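Local coordinates for protein Pbp related beta-lactamase (Pyrococcus abyssi, PDB 2QMI) that acts as a self-compartmentalizing archaeal peptidase that assembles into octamers, probably using a serine nucleophile as do its penicillin-binding protein and beta-lactamase relatives, at residues 277-282 and 352-357; 295-300 and 314-319; 321-326 and 340-345. All coordinates share one frame; numbering follows the deposited sequence.

Overall arrangement
Interactions 2 and 3 share the antiparallel sheet of the beta-lactamase-like domain. Interaction 2 joins strands 297-305 and 310-316; interaction 3 lays the next strand, 321-327, against helix 334-345. Their centres are about 10 Å apart. L299 of the first packs on L342 of the second, and the G314 carbonyl probably accepts a hydrogen bond from V323 N. Both are nested along the chain inside the loop closed by interaction 1, whose centre lies about 14 Å from interaction 2 and 15 Å from interaction 3. There, segment 277-282 of the domain meets the helices entering the octamerisation region, and F279 touches L295. Through L295 and L299 the hairpin thus packs against both other contacts.

Interaction 1 (277-282 and 352-357); sequences EIFGGE and KELPFI
E353 meets F279 through its backbone: the carbonyl O of E353 stands at the edge of the F279 ring, 4.5 Å from CE1, while its carboxylate lies farther off, as suits an exposed acid. L354 supplies the nearest contact, its CD2 methyl at the same ring edge, 3.7 Å from F279 CZ. Leucine fits this break between two helices, because its branched end can turn into the buried side while its backbone occupies the N-cap position of helix 355-364. P355 follows at the start of that helix, where a nitrogen without a hydrogen costs little, since the first turn of a helix has no backbone acceptor for it. Its ring touches both apolar residues of the loop, with CD 4.1 Å from F279 CE1 and CG 4.3 Å from I278 CG2. F356 comes next, its CG held between the backbone N and the carbonyl carbon (chi1 44°), a torsion that brings CE1 to 4.1 Å from F279 CZ. I278 CG2 reaches the edge of the F356 ring and also lies over one face of the F279 ring. Outside the two segments, F356 stacks on Y336 and F279 meets F294 edge-to-face. The loop keeps its shape through E282, whose carboxylate accepts F279 N at OE1 (3.2 Å) and G280 N at OE2 (2.7 Å). With no hydrogen bond across the two segments, the contact is mainly apolar; polar bonds hold the loop's shape and tie I278 O to R422 of a second subunit.

Interaction 2 (295-300 and 314-319); sequences LGEKLV and GYIPEK
V300 and Y315 form an antiparallel hydrogen-bonded pair: V300 N donates to Y315 O at 3.1 Å, and Y315 N to V300 O at 2.8 Å. Beside the regular bond, the CA of G314 approaches the same V300 O at 3.1 Å in a CA-H...O contact. Above this pair the two side chains run side by side. With its CG between the backbone N and the carbonyl carbon (chi1 62°), Y315 brings its ring beside V300, whose CB sits over one face in a CH-pi contact, 4.0 Å from the centroid. On the other side of the sheet, L299 CD1 packs on I316 CG1 at 3.7 Å, two branched aliphatic chains filling a buried layer. Beyond I316, toward the open end of the hairpin, the pairing gives way to looser links. A water takes over, donating to K298 O and accepting from E318 N, and at the margin a long, weak salt bridge joins K319 NZ to E297 OE2 at 3.3 Å, the two chains crossing at about a right angle. In the second shell, E268 accepts Y315 OH on its carboxylate and K298 NZ on its backbone O. Within the fold this is one hairpin of the sheet: Y315 lies against L248 and I252 of helix 241-252, while L299 faces M339 of helix 334-345, so each strand face has its own helix.

Interaction 3 (321-326 and 340-345); sequences IGVAVL and YALALL
No ring enters the meeting of V323 and I321 with L342 and L345; it is wholly aliphatic. The one aromatic ring of the two segments, Y340, is turned to another side of its helix, where it stacks with F9 of helix 3-16 and its hydroxyl hydrogen-bonds to E351. The contact lies on one face of the antiparallel sheet in the layered fold of serine beta-lactamases and penicillin-binding proteins, a sheet with helices packed on it. Strand 321-327 and helix 334-345 run nearly antiparallel, their short axes 8.6 Å apart at an angle of 156°. Alternation along the strand sorts its residues: I321 and V323 point to helix 334-345, whereas A324 and L326 lie against helix 241-252 on the other face. Between I321 and V323, the CA of G322 lies 4.4 Å from L342 CD2. A small residue suits position 341, for A341 CB faces the strand directly and, with only this methyl, meets V323 CG2 at 4.3 Å. I321 stretches its long branch to the helix, CD1 lying 4.4 Å from L342 CD2 and 4.5 Å from L345 CB. Beta-branched residues such as these suit a strand, and leucines, branched farther out, suit the helix facing it. The side chains of V323 and L342 run alongside one another, pointing opposite ways. With V323 CG1 turned anti to the backbone N (chi1 -172°), CG2 is the methyl that presses on the leucine, reaching L342 CD2 at a tight 3.3 Å.

Interaction 1 (277-282 and 352-357)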
# COMPACT_ATOMS: atom_id res chain seq x y z
N GLU A 277 -37.65 -24.27 -6.10
CA GLU A 277 -39.03 -24.16 -5.65
C GLU A 277 -39.35 -22.72 -5.25
O GLU A 277 -38.75 -22.17 -4.32
CB GLU A 277 -39.25 -25.09 -4.47
CG GLU A 277 -40.67 -25.61 -4.36
CD GLU A 277 -40.71 -26.97 -3.66
OE1 GLU A 277 -41.81 -27.58 -3.59
OE2 GLU A 277 -39.64 -27.41 -3.19
N ILE A 278 -40.30 -22.12 -5.96
CA ILE A 278 -40.69 -20.76 -5.68
C ILE A 278 -42.17 -20.66 -5.32
O ILE A 278 -42.52 -20.14 -4.26
CB ILE A 278 -40.41 -19.84 -6.90
CG1 ILE A 278 -38.92 -19.92 -7.25
CG2 ILE A 278 -40.80 -18.41 -6.57
CD1 ILE A 278 -38.53 -19.12 -8.49
N PHE A 279 -43.03 -21.16 -6.20
CA PHE A 279 -44.47 -21.12 -5.97
C PHE A 279 -45.04 -22.45 -5.46
O PHE A 279 -46.14 -22.48 -4.91
CB PHE A 279 -45.18 -20.72 -7.26
CG PHE A 279 -44.83 -19.33 -7.73
CD1 PHE A 279 -45.47 -18.21 -7.20
CD2 PHE A 279 -43.82 -19.13 -8.68
CE1 PHE A 279 -45.11 -16.93 -7.59
CE2 PHE A 279 -43.45 -17.85 -9.08
CZ PHE A 279 -44.10 -16.74 -8.53
N GLY A 280 -44.31 -23.54 -5.63
CA GLY A 280 -44.83 -24.81 -5.15
C GLY A 280 -44.15 -26.07 -5.64
O GLY A 280 -43.04 -26.38 -5.23
N GLY A 281 -44.83 -26.80 -6.51
CA GLY A 281 -44.25 -28.02 -7.05
C GLY A 281 -43.84 -27.87 -8.50
O GLY A 281 -44.29 -28.62 -9.37
N GLU A 282 -42.99 -26.88 -8.78
CA GLU A 282 -42.54 -26.70 -10.15
C GLU A 282 -41.66 -27.87 -10.57
O GLU A 282 -40.93 -28.43 -9.75
CB GLU A 282 -41.76 -25.38 -10.32
CG GLU A 282 -41.08 -24.87 -9.08
CD GLU A 282 -42.00 -24.01 -8.21
OE1 GLU A 282 -42.53 -23.00 -8.71
OE2 GLU A 282 -42.17 -24.35 -7.02
N LYS A 352 -47.64 -7.82 -3.76
CA LYS A 352 -48.08 -8.63 -2.63
C LYS A 352 -48.14 -10.13 -2.89
O LYS A 352 -48.07 -10.93 -1.95
CB LYS A 352 -49.47 -8.17 -2.16
CG LYS A 352 -49.52 -6.75 -1.60
CD LYS A 352 -50.89 -6.44 -0.97
CE LYS A 352 -50.90 -5.06 -0.28
NZ LYS A 352 -52.16 -4.81 0.49
N GLU A 353 -48.27 -10.52 -4.16
CA GLU A 353 -48.37 -11.93 -4.54
C GLU A 353 -47.06 -12.60 -4.95
O GLU A 353 -46.96 -13.82 -4.96
CB GLU A 353 -49.39 -12.09 -5.69
CG GLU A 353 -50.79 -11.58 -5.37
CD GLU A 353 -51.73 -12.68 -4.91
OE1 GLU A 353 -52.11 -13.52 -5.75
OE2 GLU A 353 -52.10 -12.70 -3.72
N LEU A 354 -46.05 -11.80 -5.31
CA LEU A 354 -44.76 -12.35 -5.72
C LEU A 354 -43.76 -12.23 -4.57
O LEU A 354 -43.27 -11.14 -4.27
CB LEU A 354 -44.23 -11.63 -6.95
CG LEU A 354 -45.09 -11.72 -8.22
CD1 LEU A 354 -44.46 -10.85 -9.30
CD2 LEU A 354 -45.20 -13.18 -8.68
N PRO A 355 -43.42 -13.36 -3.93
CA PRO A 355 -42.48 -13.40 -2.81
C PRO A 355 -41.17 -12.64 -3.01
O PRO A 355 -40.76 -11.88 -2.13
CB PRO A 355 -42.28 -14.90 -2.56
CG PRO A 355 -42.64 -15.53 -3.88
CD PRO A 355 -43.82 -14.72 -4.33
N PHE A 356 -40.52 -12.83 -4.15
CA PHE A 356 -39.26 -12.15 -4.39
C PHE A 356 -39.38 -10.63 -4.42
O PHE A 356 -38.36 -9.93 -4.36
CB PHE A 356 -38.59 -12.64 -5.69
CG PHE A 356 -39.53 -12.78 -6.87
CD1 PHE A 356 -40.04 -14.03 -7.22
CD2 PHE A 356 -39.86 -11.68 -7.66
CE1 PHE A 356 -40.86 -14.18 -8.33
CE2 PHE A 356 -40.68 -11.82 -8.78
CZ PHE A 356 -41.18 -13.07 -9.12
N ILE A 357 -40.60 -10.12 -4.48
CA ILE A 357 -40.78 -8.67 -4.51
C ILE A 357 -40.99 -8.01 -3.14
O ILE A 357 -40.33 -7.01 -2.84
CB ILE A 357 -41.94 -8.27 -5.45
CG1 ILE A 357 -41.62 -8.77 -6.87
CG2 ILE A 357 -42.11 -6.76 -5.47
CD1 ILE A 357 -42.67 -8.44 -7.90

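Interaction 2 (295-300 and 314-319)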
# COMPACT_ATOMS: atom_id res chain seq x y z
N LEU A 295 -49.96 -18.28 -8.94
CA LEU A 295 -51.10 -17.38 -8.79
C LEU A 295 -52.36 -18.03 -9.35
O LEU A 295 -53.10 -17.40 -10.11
CB LEU A 295 -50.83 -16.04 -9.50
CG LEU A 295 -49.80 -15.11 -8.85
CD1 LEU A 295 -48.45 -15.81 -8.79
CD2 LEU A 295 -49.68 -13.81 -9.64
N GLY A 296 -52.58 -19.28 -8.98
CA GLY A 296 -53.75 -20.01 -9.46
C GLY A 296 -53.73 -20.38 -10.93
O GLY A 296 -54.78 -20.72 -11.49
N GLU A 297 -52.57 -20.31 -11.57
CA GLU A 297 -52.45 -20.66 -12.98
C GLU A 297 -51.28 -21.62 -13.23
O GLU A 297 -50.40 -21.79 -12.37
CB GLU A 297 -52.21 -19.40 -13.81
CG GLU A 297 -53.26 -18.31 -13.66
CD GLU A 297 -54.63 -18.74 -14.14
OE1 GLU A 297 -54.73 -19.58 -15.07
OE2 GLU A 297 -55.63 -18.22 -13.59
N LYS A 298 -51.27 -22.25 -14.40
CA LYS A 298 -50.17 -23.14 -14.77
C LYS A 298 -49.24 -22.33 -15.66
O LYS A 298 -49.63 -21.93 -16.77
CB LYS A 298 -50.67 -24.36 -15.54
CG LYS A 298 -49.57 -25.40 -15.79
CD LYS A 298 -49.93 -26.42 -16.86
CE LYS A 298 -48.81 -27.44 -17.02
NZ LYS A 298 -49.06 -28.40 -18.14
N LEU A 299 -48.03 -22.06 -15.18
CA LEU A 299 -47.05 -21.28 -15.93
C LEU A 299 -46.00 -22.15 -16.62
O LEU A 299 -45.57 -23.18 -16.10
CB LEU A 299 -46.35 -20.29 -14.98
CG LEU A 299 -45.22 -19.42 -15.54
CD1 LEU A 299 -45.79 -18.40 -16.51
CD2 LEU A 299 -44.52 -18.70 -14.39
N VAL A 300 -45.58 -21.72 -17.80
CA VAL A 300 -44.56 -22.44 -18.55
C VAL A 300 -43.53 -21.43 -19.02
O VAL A 300 -43.89 -20.42 -19.63
CB VAL A 300 -45.16 -23.18 -19.77
CG1 VAL A 300 -44.06 -23.90 -20.53
CG2 VAL A 300 -46.21 -24.19 -19.30
N GLY A 314 -42.08 -16.75 -20.96
CA GLY A 314 -43.07 -17.50 -20.21
C GLY A 314 -44.45 -17.24 -20.78
O GLY A 314 -44.70 -16.19 -21.37
N TYR A 315 -45.35 -18.19 -20.60
CA TYR A 315 -46.71 -18.05 -21.09
C TYR A 315 -47.68 -18.91 -20.28
O TYR A 315 -47.29 -19.88 -19.65
CB TYR A 315 -46.78 -18.43 -22.58
CG TYR A 315 -46.41 -19.88 -22.88
CD1 TYR A 315 -45.08 -20.32 -22.82
CD2 TYR A 315 -47.39 -20.81 -23.19
CE1 TYR A 315 -44.74 -21.66 -23.07
CE2 TYR A 315 -47.07 -22.15 -23.44
CZ TYR A 315 -45.75 -22.56 -23.37
OH TYR A 315 -45.45 -23.89 -23.60
N ILE A 316 -48.94 -18.52 -20.30
CA ILE A 316 -49.98 -19.25 -19.59
C ILE A 316 -51.06 -19.54 -20.62
O ILE A 316 -51.95 -18.73 -20.84
CB ILE A 316 -50.53 -18.40 -18.42
CG1 ILE A 316 -49.38 -18.09 -17.45
CG2 ILE A 316 -51.66 -19.16 -17.71
CD1 ILE A 316 -49.77 -17.25 -16.25
N PRO A 317 -50.98 -20.72 -21.27
CA PRO A 317 -51.92 -21.19 -22.30
C PRO A 317 -53.37 -21.00 -21.90
O PRO A 317 -54.19 -20.57 -22.72
CB PRO A 317 -51.55 -22.66 -22.45
CG PRO A 317 -50.11 -22.67 -22.17
CD PRO A 317 -50.01 -21.78 -20.96
N GLU A 318 -53.69 -21.33 -20.65
CA GLU A 318 -55.06 -21.19 -20.15
C GLU A 318 -55.63 -19.79 -20.36
O GLU A 318 -56.78 -19.64 -20.78
CB GLU A 318 -55.11 -21.53 -18.66
CG GLU A 318 -55.20 -23.02 -18.34
CD GLU A 318 -56.57 -23.59 -18.64
OE1 GLU A 318 -56.79 -24.78 -18.30
OE2 GLU A 318 -57.42 -22.86 -19.20
N LYS A 319 -54.84 -18.77 -20.04
CA LYS A 319 -55.28 -17.39 -20.17
C LYS A 319 -54.78 -16.75 -21.45
O LYS A 319 -55.02 -15.57 -21.71
CB LYS A 319 -54.78 -16.57 -18.97
CG LYS A 319 -55.47 -16.91 -17.64
CD LYS A 319 -56.94 -16.46 -17.65
CE LYS A 319 -57.65 -16.84 -16.35
NZ LYS A 319 -57.73 -18.32 -16.15
O HOH W 1 -52.08 -22.62 -18.40

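Interaction 3 (321-326 and 340-345)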
# COMPACT_ATOMS: atom_id res chain seq x y z
N ILE A 321 -51.77 -15.80 -22.39
CA ILE A 321 -50.88 -14.67 -22.19
C ILE A 321 -49.43 -15.17 -22.18
O ILE A 321 -49.17 -16.34 -21.93
CB ILE A 321 -51.21 -13.93 -20.87
CG1 ILE A 321 -51.40 -14.94 -19.74
CG2 ILE A 321 -52.47 -13.07 -21.05
CD1 ILE A 321 -51.66 -14.33 -18.38
N GLY A 322 -48.49 -14.27 -22.46
CA GLY A 322 -47.09 -14.66 -22.48
C GLY A 322 -46.20 -13.43 -22.42
O GLY A 322 -46.62 -12.35 -22.84
N VAL A 323 -44.99 -13.59 -21.91
CA VAL A 323 -44.06 -12.48 -21.80
C VAL A 323 -42.61 -12.85 -22.12
O VAL A 323 -42.12 -13.93 -21.73
CB VAL A 323 -44.09 -11.87 -20.37
CG1 VAL A 323 -43.27 -10.58 -20.33
CG2 VAL A 323 -45.52 -11.61 -19.94
N ALA A 324 -41.93 -11.96 -22.82
CA ALA A 324 -40.54 -12.16 -23.18
C ALA A 324 -39.77 -10.94 -22.68
O ALA A 324 -40.16 -9.80 -22.94
CB ALA A 324 -40.39 -12.29 -24.68
N VAL A 325 -38.69 -11.19 -21.94
CA VAL A 325 -37.83 -10.15 -21.39
C VAL A 325 -36.35 -10.46 -21.66
O VAL A 325 -35.87 -11.55 -21.34
CB VAL A 325 -38.02 -10.00 -19.87
CG1 VAL A 325 -37.11 -8.89 -19.32
CG2 VAL A 325 -39.47 -9.70 -19.55
N LEU A 326 -35.65 -9.51 -22.27
CA LEU A 326 -34.23 -9.68 -22.55
C LEU A 326 -33.44 -8.60 -21.82
O LEU A 326 -33.92 -7.47 -21.68
CB LEU A 326 -33.97 -9.62 -24.06
CG LEU A 326 -34.54 -10.81 -24.84
CD1 LEU A 326 -34.18 -10.71 -26.31
CD2 LEU A 326 -33.99 -12.10 -24.24
N TYR A 340 -43.83 -10.08 -13.01
CA TYR A 340 -44.48 -8.86 -12.54
C TYR A 340 -45.55 -8.47 -13.58
O TYR A 340 -46.67 -8.10 -13.23
CB TYR A 340 -43.45 -7.73 -12.42
CG TYR A 340 -43.91 -6.51 -11.66
CD1 TYR A 340 -43.63 -6.37 -10.30
CD2 TYR A 340 -44.61 -5.48 -12.29
CE1 TYR A 340 -44.02 -5.23 -9.59
CE2 TYR A 340 -45.01 -4.33 -11.59
CZ TYR A 340 -44.71 -4.22 -10.24
OH TYR A 340 -45.05 -3.08 -9.55
N ALA A 341 -45.19 -8.56 -14.86
CA ALA A 341 -46.11 -8.24 -15.94
C ALA A 341 -47.24 -9.27 -15.98
O ALA A 341 -48.42 -8.91 -16.04
CB ALA A 341 -45.37 -8.20 -17.27
N LEU A 342 -46.89 -10.55 -15.93
CA LEU A 342 -47.89 -11.62 -15.95
C LEU A 342 -48.91 -11.41 -14.84
O LEU A 342 -50.12 -11.56 -15.07
CB LEU A 342 -47.22 -12.98 -15.80
CG LEU A 342 -46.40 -13.44 -17.01
CD1 LEU A 342 -45.56 -14.65 -16.65
CD2 LEU A 342 -47.34 -13.76 -18.16
N ALA A 343 -48.45 -11.07 -13.64
CA ALA A 343 -49.34 -10.83 -12.51
C ALA A 343 -50.33 -9.71 -12.82
O ALA A 343 -51.53 -9.83 -12.54
CB ALA A 343 -48.53 -10.48 -11.28
N LEU A 344 -49.83 -8.61 -13.38
CA LEU A 344 -50.68 -7.48 -13.72
C LEU A 344 -51.77 -7.92 -14.69
O LEU A 344 -52.95 -7.63 -14.50
CB LEU A 344 -49.85 -6.37 -14.34
CG LEU A 344 -48.86 -5.69 -13.39
CD1 LEU A 344 -48.02 -4.68 -14.16
CD2 LEU A 344 -49.63 -5.01 -12.27
N LEU A 345 -51.36 -8.63 -15.74
CA LEU A 345 -52.28 -9.14 -16.75
C LEU A 345 -53.31 -10.09 -16.15
O LEU A 345 -54.44 -10.19 -16.66
CB LEU A 345 -51.50 -9.87 -17.85
CG LEU A 345 -50.65 -9.01 -18.79
CD1 LEU A 345 -49.68 -9.87 -19.56
CD2 LEU A 345 -51.57 -8.26 -19.74